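Local coordinates for clostripain-related protein (Bacteroides thetaiotaomicron, PDB 5L20), which is probably a cysteine peptidase of the clostripain (C11) family, present here as an N-terminal piece of a longer chain, at residues R46-M51 with K73-Y78; A58-L63 with N94-Y99. All blocks are in the same frame, centred on the assembly; numbering follows the deposited sequence. Where two conformers were deposited one is given.

In the fold
Both contacts lie on the same side of one mixed sheet, their centres about 4 Å apart. Contact 1 runs within the sheet, across strand 57-66 from an inner strand to the outermost strand on that side within this chain; contact 2 joins that intervening strand to helix 86-99. Contact 1 is partly buried and chiefly aromatic, with its inner residues covered and its outer-strand residues partly exposed. Contact 2 is more deeply buried and aliphatic around Leu60, opening toward the surface at Tyr99. Their polar chemistry meets at Asp95 of the helix, whose OD2 lies 2.6 Å from Tyr78 OH, so contact 1 reaches the helix of contact 2.

Contact 1: R46-M51 with K73-Y78; sequences RIIIFM and KTLKNY
The ring of Tyr78 is covered on both faces. Over one comes the edge of Phe50, whose CE2 stands 3.6 Å from Tyr78 CE1; against the opposite face lies CE of Lys76, 3.6 Å above the ring plane and displaced toward the rim. The two aromatics form a T-shaped (edge-to-face) pair, centroids 5.2 Å apart and planes at 70°, in which Phe50 offers the edge and Tyr78 the face. The Phe50 edge sits off-centre, CD2 and CE2 both lying near Tyr78 CE1. Phe50 also meets the ring of Tyr15 on strand 10-16. Tyr78 carries CG beside its backbone N (chi1 -58°), which brings the ring back over the sheet toward Phe50. Its OH hydrogen-bonds Asp95 OD2 on helix 86-99, which holds the far end of the ring; Lys76 NZ forms a salt bridge to the same oxygen. With a leucine in place of Tyr78, the Phe50 edge would probably lose the ring face it points into, and Asp95 OD2 the hydroxyl bound to it. Farther along, Ile48 and Leu75 meet methyl to methyl at about a right angle, CD1 to CD1 at 4.0 Å; a chi2 of -63° in Ile48 helps bend its CD1 toward Leu75. The backbones stay well apart, with the CA atoms of Phe50 and Asn77 9.3 Å from each other, because strand 57-66 runs between them. Leu75 and Lys76 both face Leu60 of that strand, a classic beta bulge. Strands 45-52, 57-66 and 69-79, consecutive and each antiparallel to the next, form a beta-meander whose outer two strands the contact bridges over the middle one, one flank of a mixed sheet consistent with the caspase-like fold of clostripain relatives.

Contact 2: A58-L63 with N94-Y99; sequences ATLFEL and NDVQRY
This is apolar helix-on-sheet packing: helix 86-99 lies on one side of the sheet in an alpha/beta fold, within the crossover from strand 69-79 to strand 104-109, the outermost strands of the sheet within this chain. Segments 58-63 and 94-99 run in roughly the same direction, at 31°, with their axes 10.3 Å apart at closest approach. Leu60 carries the strand's share. With CG anti to its backbone N (chi1 -171°), it sends its two methyls to different parts of the helix surface. CD1 meets Val96 CG2 at 4.2 Å, the side chains crossing nearly at right angles. CD2 reaches between Asp95 and Tyr99, one helical turn apart: it lies 4.1 Å from Asp95 CB and 3.8 Å from Tyr99 CD2, approaching the Tyr99 ring obliquely. Ile48 and Phe13 of other strands also touch Leu60, while Val96 extends the packing to Thr11 and Phe13. Asp95 uses its CB against the leucine and its carboxylate for polar partners, Tyr78 and Lys76 of strand 69-79 at OD2 and Arg98 at OD1. These three partners would be expected to stabilise its negative charge. The Arg98 salt bridge is nearly straight: NH2 donates to Asp95 OD1 at 2.8 Å, with the oxygen close to the guanidinium plane and NH2 on the anti side of the carboxylate, tilted 31° out of its plane.

Contact 1: R46-M51 with K73-Y78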
ATOM      1  N   ARG A  46      10.685   0.049  -5.976  1.00 16.17           N
ATOM      2  CA  ARG A  46       9.279   0.007  -6.378  1.00 15.42           C
ATOM      3  C   ARG A  46       8.407   0.514  -5.236  1.00 13.44           C
ATOM      4  O   ARG A  46       8.748   0.327  -4.060  1.00 14.23           O
ATOM      5  CB  ARG A  46       8.834  -1.411  -6.737  1.00 15.02           C
ATOM      6  CG  ARG A  46       9.437  -2.031  -8.017  1.00 19.86           C
ATOM      7  CD  ARG A  46       8.596  -3.263  -8.461  1.00 18.35           C
ATOM      8  NE  ARG A  46       9.255  -4.125  -9.435  1.00 28.95           N
ATOM      9  CZ  ARG A  46      10.171  -5.049  -9.132  1.00 31.74           C
ATOM     10  NH1 ARG A  46      10.566  -5.228  -7.870  1.00 25.82           N
ATOM     11  NH2 ARG A  46      10.722  -5.781 -10.096  1.00 33.46           N
ATOM     12  N   ILE A  47       7.277   1.114  -5.587  1.00 12.58           N
ATOM     13  CA  ILE A  47       6.250   1.485  -4.627  1.00 12.20           C
ATOM     14  C   ILE A  47       5.036   0.608  -4.896  1.00 13.38           C
ATOM     15  O   ILE A  47       4.498   0.625  -6.016  1.00 12.97           O
ATOM     16  CB  ILE A  47       5.846   2.966  -4.731  1.00 15.09           C
ATOM     17  CG1 ILE A  47       7.037   3.857  -4.350  1.00 15.87           C
ATOM     18  CG2 ILE A  47       4.660   3.227  -3.812  1.00 17.50           C
ATOM     19  CD1 ILE A  47       6.801   5.318  -4.514  1.00 16.38           C
ATOM     20  N   ILE A  48       4.626  -0.154  -3.892  1.00 13.69           N
ATOM     21  CA  ILE A  48       3.493  -1.072  -3.978  1.00 11.79           C
ATOM     22  C   ILE A  48       2.466  -0.630  -2.945  1.00 15.53           C
ATOM     23  O   ILE A  48       2.839  -0.348  -1.800  1.00 11.23           O
ATOM     24  CB  ILE A  48       3.912  -2.527  -3.678  1.00 11.95           C
ATOM     25  CG1 ILE A  48       5.055  -2.994  -4.587  1.00 12.16           C
ATOM     26  CG2 ILE A  48       2.675  -3.442  -3.683  1.00 14.88           C
ATOM     27  CD1 ILE A  48       4.664  -3.012  -6.075  1.00 15.85           C
ATOM     28  N   ILE A  49       1.197  -0.538  -3.332  1.00 11.42           N
ATOM     29  CA  ILE A  49       0.154  -0.072  -2.450  1.00 11.00           C
ATOM     30  C   ILE A  49      -0.957  -1.098  -2.325  1.00 12.11           C
ATOM     31  O   ILE A  49      -1.424  -1.625  -3.340  1.00 11.83           O
ATOM     32  CB  ILE A  49      -0.434   1.264  -2.936  1.00 11.80           C
ATOM     33  CG1 ILE A  49       0.722   2.260  -3.144  1.00 15.22           C
ATOM     34  CG2 ILE A  49      -1.503   1.752  -1.976  1.00 12.97           C
ATOM     35  CD1 ILE A  49       0.299   3.675  -3.454  1.00 15.43           C
ATOM     36  N   PHE A  50      -1.327  -1.426  -1.089  1.00 12.85           N
ATOM     37  CA  PHE A  50      -2.536  -2.186  -0.777  1.00 11.33           C
ATOM     38  C   PHE A  50      -3.530  -1.209  -0.215  1.00 11.92           C
ATOM     39  O   PHE A  50      -3.256  -0.564   0.800  1.00 11.99           O
ATOM     40  CB  PHE A  50      -2.268  -3.297   0.238  1.00 11.90           C
ATOM     41  CG  PHE A  50      -3.498  -4.001   0.743  1.00 12.01           C
ATOM     42  CD1 PHE A  50      -4.217  -3.511   1.835  1.00 13.15           C
ATOM     43  CD2 PHE A  50      -3.920  -5.191   0.128  1.00 11.72           C
ATOM     44  CE1 PHE A  50      -5.336  -4.220   2.329  1.00 12.67           C
ATOM     45  CE2 PHE A  50      -5.023  -5.893   0.608  1.00 12.76           C
ATOM     46  CZ  PHE A  50      -5.734  -5.415   1.704  1.00 12.74           C
ATOM     47  N   MET A  51      -4.699  -1.082  -0.839  1.00 11.79           N
ATOM     48  CA  MET A  51      -5.711  -0.208  -0.280  1.00 12.07           C
ATOM     49  C   MET A  51      -7.095  -0.842  -0.302  1.00 14.83           C
ATOM     50  O   MET A  51      -7.547  -1.311  -1.358  1.00 15.37           O
ATOM     51  CB  MET A  51      -5.757   1.139  -1.006  1.00 14.65           C
ATOM     52  CG  MET A  51      -6.812   2.026  -0.409  1.00 16.85           C
ATOM     53  SD  MET A  51      -6.770   3.675  -1.105  1.00 19.18           S
ATOM     54  CE  MET A  51      -8.279   4.322  -0.422  1.00 17.35           C
ATOM     55  N   LYS A  73      -0.243   0.479 -11.988  1.00 17.02           N
ATOM     56  CA  LYS A  73      -0.297  -0.871 -12.564  1.00 15.85           C
ATOM     57  C   LYS A  73      -1.007  -1.774 -11.568  1.00 18.55           C
ATOM     58  O   LYS A  73      -0.436  -2.086 -10.520  1.00 15.11           O
ATOM     59  CB  LYS A  73       1.097  -1.418 -12.859  1.00 21.40           C
ATOM     60  N   THR A  74      -2.247  -2.179 -11.853  1.00 17.56           N
ATOM     61  CA  THR A  74      -2.997  -3.046 -10.941  1.00 13.59           C
ATOM     62  C   THR A  74      -2.413  -4.452 -10.946  1.00 16.03           C
ATOM     63  O   THR A  74      -2.219  -5.073 -12.000  1.00 15.94           O
ATOM     64  CB  THR A  74      -4.506  -3.079 -11.300  1.00 16.91           C
ATOM     65  OG1 THR A  74      -5.014  -1.736 -11.280  1.00 23.23           O
ATOM     66  CG2 THR A  74      -5.307  -3.910 -10.316  1.00 18.01           C
ATOM     67  N   LEU A  75      -2.115  -4.955  -9.755  1.00 13.92           N
ATOM     68  CA  LEU A  75      -1.443  -6.246  -9.637  1.00 13.48           C
ATOM     69  C   LEU A  75      -2.451  -7.334  -9.317  1.00 16.41           C
ATOM     70  O   LEU A  75      -2.361  -8.440  -9.856  1.00 17.67           O
ATOM     71  CB  LEU A  75      -0.376  -6.173  -8.556  1.00 12.51           C
ATOM     72  CG  LEU A  75       0.688  -5.111  -8.879  1.00 14.00           C
ATOM     73  CD1 LEU A  75       1.667  -5.048  -7.709  1.00 15.03           C
ATOM     74  CD2 LEU A  75       1.451  -5.439 -10.133  1.00 15.48           C
ATOM     75  N   LYS A  76      -3.378  -7.048  -8.408  1.00 13.37           N
ATOM     76  CA  LYS A  76      -4.466  -7.972  -8.111  1.00 16.35           C
ATOM     77  C   LYS A  76      -5.537  -7.299  -7.271  1.00 17.37           C
ATOM     78  O   LYS A  76      -5.323  -6.217  -6.714  1.00 16.98           O
ATOM     79  CB  LYS A  76      -3.965  -9.230  -7.395  1.00 19.17           C
ATOM     80  CG  LYS A  76      -3.368  -8.960  -6.034  1.00 15.30           C
ATOM     81  CD  LYS A  76      -2.883 -10.261  -5.357  1.00 16.85           C
ATOM     82  CE  LYS A  76      -4.018 -11.128  -4.872  1.00 16.21           C
ATOM     83  NZ  LYS A  76      -3.518 -12.338  -4.164  1.00 16.31           N
ATOM     84  N   ASN A  77      -6.699  -7.937  -7.200  1.00 15.66           N
ATOM     85  CA  ASN A  77      -7.762  -7.493  -6.330  1.00 14.34           C
ATOM     86  C   ASN A  77      -8.091  -8.529  -5.284  1.00 16.18           C
ATOM     87  O   ASN A  77      -7.742  -9.714  -5.442  1.00 22.29           O
ATOM     88  CB  ASN A  77      -8.994  -7.145  -7.157  1.00 16.59           C
ATOM     89  CG  ASN A  77      -8.739  -5.972  -8.068  1.00 25.79           C
ATOM     90  OD1 ASN A  77      -8.759  -4.823  -7.619  1.00 26.84           O
ATOM     91  ND2 ASN A  77      -8.450  -6.239  -9.336  1.00 21.52           N
ATOM     92  N   TYR A  78      -8.734  -8.091  -4.206  1.00 14.14           N
ATOM     93  CA  TYR A  78      -9.057  -8.968  -3.106  1.00 14.32           C
ATOM     94  C   TYR A  78     -10.520  -8.869  -2.744  1.00 19.76           C
ATOM     95  O   TYR A  78     -11.089  -7.771  -2.725  1.00 18.58           O
ATOM     96  CB  TYR A  78      -8.259  -8.633  -1.837  1.00 14.73           C
ATOM     97  CG  TYR A  78      -6.758  -8.671  -1.941  1.00 13.77           C
ATOM     98  CD1 TYR A  78      -6.061  -7.611  -2.502  1.00 15.72           C
ATOM     99  CD2 TYR A  78      -6.043  -9.732  -1.436  1.00 14.79           C
ATOM    100  CE1 TYR A  78      -4.678  -7.623  -2.582  1.00 15.55           C
ATOM    101  CE2 TYR A  78      -4.654  -9.757  -1.496  1.00 12.89           C
ATOM    102  CZ  TYR A  78      -3.988  -8.697  -2.088  1.00 16.07           C
ATOM    103  OH  TYR A  78      -2.616  -8.703  -2.163  1.00 14.85           O
TER

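Contact 2: A58-L63 with N94-Y99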
ATOM      1  N   ALA A  58     -10.350  -4.826  -1.686  1.00 16.48           N
ATOM      2  CA  ALA A  58      -9.062  -4.148  -1.732  1.00 17.00           C
ATOM      3  C   ALA A  58      -8.378  -4.387  -3.049  1.00 17.59           C
ATOM      4  O   ALA A  58      -8.694  -5.347  -3.780  1.00 16.17           O
ATOM      5  CB  ALA A  58      -8.150  -4.618  -0.590  1.00 13.98           C
ATOM      6  N   THR A  59      -7.424  -3.520  -3.345  1.00 12.19           N
ATOM      7  CA  THR A  59      -6.606  -3.657  -4.530  0.59 14.22           C
ATOM      8  C   THR A  59      -5.129  -3.552  -4.156  1.00 13.68           C
ATOM      9  O   THR A  59      -4.774  -2.808  -3.228  1.00 15.61           O
ATOM     10  CB  THR A  59      -6.991  -2.591  -5.591  0.59 17.97           C
ATOM     11  OG1 THR A  59      -6.191  -2.724  -6.761  0.59 18.49           O
ATOM     12  CG2 THR A  59      -6.831  -1.199  -5.046  0.59 15.63           C
ATOM     13  N   LEU A  60      -4.283  -4.307  -4.858  1.00 11.81           N
ATOM     14  CA  LEU A  60      -2.839  -4.173  -4.770  1.00 13.65           C
ATOM     15  C   LEU A  60      -2.339  -3.589  -6.086  1.00 14.55           C
ATOM     16  O   LEU A  60      -2.633  -4.134  -7.162  1.00 12.74           O
ATOM     17  CB  LEU A  60      -2.174  -5.522  -4.509  1.00 12.93           C
ATOM     18  CG  LEU A  60      -0.681  -5.464  -4.194  1.00 10.76           C
ATOM     19  CD1 LEU A  60      -0.501  -5.036  -2.739  1.00 12.46           C
ATOM     20  CD2 LEU A  60      -0.028  -6.812  -4.400  1.00 13.38           C
ATOM     21  N   PHE A  61      -1.600  -2.487  -6.052  1.00 12.44           N
ATOM     22  CA  PHE A  61      -1.102  -1.914  -7.302  1.00 15.67           C
ATOM     23  C   PHE A  61       0.271  -1.279  -7.138  1.00 14.35           C
ATOM     24  O   PHE A  61       0.724  -1.014  -6.003  1.00 15.55           O
ATOM     25  CB  PHE A  61      -2.100  -0.877  -7.884  1.00 13.89           C
ATOM     26  CG  PHE A  61      -2.347   0.329  -7.003  1.00 14.12           C
ATOM     27  CD1 PHE A  61      -3.319   0.288  -6.014  1.00 12.37           C
ATOM     28  CD2 PHE A  61      -1.660   1.506  -7.216  1.00 15.71           C
ATOM     29  CE1 PHE A  61      -3.583   1.407  -5.225  1.00 14.80           C
ATOM     30  CE2 PHE A  61      -1.907   2.639  -6.412  1.00 15.40           C
ATOM     31  CZ  PHE A  61      -2.859   2.582  -5.444  1.00 13.30           C
ATOM     32  N   GLU A  62       0.934  -1.052  -8.259  1.00 14.44           N
ATOM     33  CA  GLU A  62       2.250  -0.442  -8.259  1.00 15.29           C
ATOM     34  C   GLU A  62       2.163   0.983  -8.792  1.00 16.37           C
ATOM     35  O   GLU A  62       1.390   1.255  -9.715  1.00 16.31           O
ATOM     36  CB  GLU A  62       3.232  -1.268  -9.095  1.00 16.82           C
ATOM     37  CG  GLU A  62       4.613  -0.644  -9.208  1.00 16.51           C
ATOM     38  CD  GLU A  62       5.613  -1.544  -9.902  1.00 29.57           C
ATOM     39  OE1 GLU A  62       5.219  -2.656 -10.312  1.00 31.11           O
ATOM     40  OE2 GLU A  62       6.806  -1.163 -10.017  1.00 24.43           O
ATOM     41  N   LEU A  63       2.905   1.906  -8.168  1.00 14.96           N
ATOM     42  CA  LEU A  63       3.101   3.241  -8.739  1.00 15.79           C
ATOM     43  C   LEU A  63       4.391   3.209  -9.488  1.00 19.34           C
ATOM     44  O   LEU A  63       5.441   2.939  -8.899  1.00 21.66           O
ATOM     45  CB  LEU A  63       3.182   4.318  -7.659  1.00 20.41           C
ATOM     46  CG  LEU A  63       1.931   4.681  -6.896  1.00 20.40           C
ATOM     47  CD1 LEU A  63       2.293   5.887  -6.030  1.00 16.55           C
ATOM     48  CD2 LEU A  63       0.779   4.991  -7.835  1.00 22.89           C
ATOM     49  N   ASN A  94       3.237 -11.613   1.344  1.00  9.69           N
ATOM     50  CA  ASN A  94       3.808 -12.571   0.381  1.00  9.66           C
ATOM     51  C   ASN A  94       3.467 -12.165  -1.062  1.00 10.44           C
ATOM     52  O   ASN A  94       4.294 -12.295  -1.958  1.00 11.30           O
ATOM     53  CB  ASN A  94       3.313 -13.999   0.648  1.00 10.57           C
ATOM     54  CG  ASN A  94       3.956 -14.613   1.875  1.00 12.93           C
ATOM     55  OD1 ASN A  94       5.017 -14.158   2.337  1.00 12.28           O
ATOM     56  ND2 ASN A  94       3.328 -15.659   2.413  1.00 11.84           N
ATOM     57  N   ASP A  95       2.271 -11.601  -1.249  1.00  8.95           N
ATOM     58  CA  ASP A  95       1.920 -11.032  -2.560  1.00 10.58           C
ATOM     59  C   ASP A  95       2.912  -9.896  -2.901  1.00 12.15           C
ATOM     60  O   ASP A  95       3.423  -9.811  -4.015  1.00 11.16           O
ATOM     61  CB  ASP A  95       0.497 -10.474  -2.557  1.00 11.73           C
ATOM     62  CG  ASP A  95      -0.577 -11.547  -2.568  1.00 12.35           C
ATOM     63  OD1 ASP A  95      -0.298 -12.701  -2.969  1.00 14.07           O
ATOM     64  OD2 ASP A  95      -1.716 -11.185  -2.213  1.00 15.11           O
ATOM     65  N   VAL A  96       3.158  -8.997  -1.943  1.00 10.57           N
ATOM     66  CA  VAL A  96       4.081  -7.884  -2.193  1.00 11.22           C
ATOM     67  C   VAL A  96       5.445  -8.413  -2.620  1.00 12.50           C
ATOM     68  O   VAL A  96       6.056  -7.924  -3.581  1.00 10.85           O
ATOM     69  CB  VAL A  96       4.211  -6.990  -0.924  1.00 10.81           C
ATOM     70  CG1 VAL A  96       5.365  -5.967  -1.091  1.00 11.76           C
ATOM     71  CG2 VAL A  96       2.889  -6.297  -0.685  1.00 11.30           C
ATOM     72  N   GLN A  97       5.928  -9.441  -1.924  1.00  9.62           N
ATOM     73  CA  GLN A  97       7.227  -9.985  -2.255  1.00 10.48           C
ATOM     74  C   GLN A  97       7.242 -10.657  -3.640  1.00 11.78           C
ATOM     75  O   GLN A  97       8.220 -10.547  -4.350  1.00 13.23           O
ATOM     76  CB  GLN A  97       7.656 -10.988  -1.193  1.00 11.99           C
ATOM     77  CG  GLN A  97       7.928 -10.361   0.165  1.00 10.77           C
ATOM     78  CD  GLN A  97       8.190 -11.448   1.180  1.00 10.71           C
ATOM     79  OE1 GLN A  97       9.280 -12.048   1.227  1.00 12.86           O
ATOM     80  NE2 GLN A  97       7.177 -11.740   1.982  1.00 10.81           N
ATOM     81  N   ARG A  98       6.163 -11.354  -4.001  1.00 10.91           N
ATOM     82  CA  ARG A  98       6.082 -12.011  -5.321  1.00 11.97           C
ATOM     83  C   ARG A  98       6.094 -10.979  -6.422  1.00 13.54           C
ATOM     84  O   ARG A  98       6.836 -11.134  -7.390  1.00 15.06           O
ATOM     85  CB  ARG A  98       4.826 -12.871  -5.432  1.00 13.87           C
ATOM     86  CG  ARG A  98       5.044 -14.306  -4.969  1.00 18.73           C
ATOM     87  CD  ARG A  98       3.793 -15.182  -5.188  1.00 17.76           C
ATOM     88  NE  ARG A  98       2.687 -14.743  -4.339  1.00 16.47           N
ATOM     89  CZ  ARG A  98       2.370 -15.316  -3.180  1.00 15.36           C
ATOM     90  NH1 ARG A  98       3.023 -16.389  -2.752  1.00 21.53           N
ATOM     91  NH2 ARG A  98       1.388 -14.829  -2.466  1.00 18.56           N
ATOM     92  N   TYR A  99       5.293  -9.928  -6.290  1.00 10.57           N
ATOM     93  CA  TYR A  99       5.260  -8.912  -7.335  1.00 12.44           C
ATOM     94  C   TYR A  99       6.521  -8.052  -7.324  1.00 16.01           C
ATOM     95  O   TYR A  99       6.923  -7.511  -8.363  1.00 15.43           O
ATOM     96  CB  TYR A  99       4.023  -8.029  -7.196  1.00 13.11           C
ATOM     97  CG  TYR A  99       2.751  -8.702  -7.634  1.00 12.54           C
ATOM     98  CD1 TYR A  99       2.494  -8.888  -8.987  1.00 16.85           C
ATOM     99  CD2 TYR A  99       1.804  -9.135  -6.709  1.00 15.87           C
ATOM    100  CE1 TYR A  99       1.317  -9.484  -9.403  1.00 16.95           C
ATOM    101  CE2 TYR A  99       0.616  -9.753  -7.120  1.00 15.30           C
ATOM    102  CZ  TYR A  99       0.396  -9.914  -8.467  1.00 16.95           C
ATOM    103  OH  TYR A  99      -0.780 -10.486  -8.895  1.00 20.72           O
TER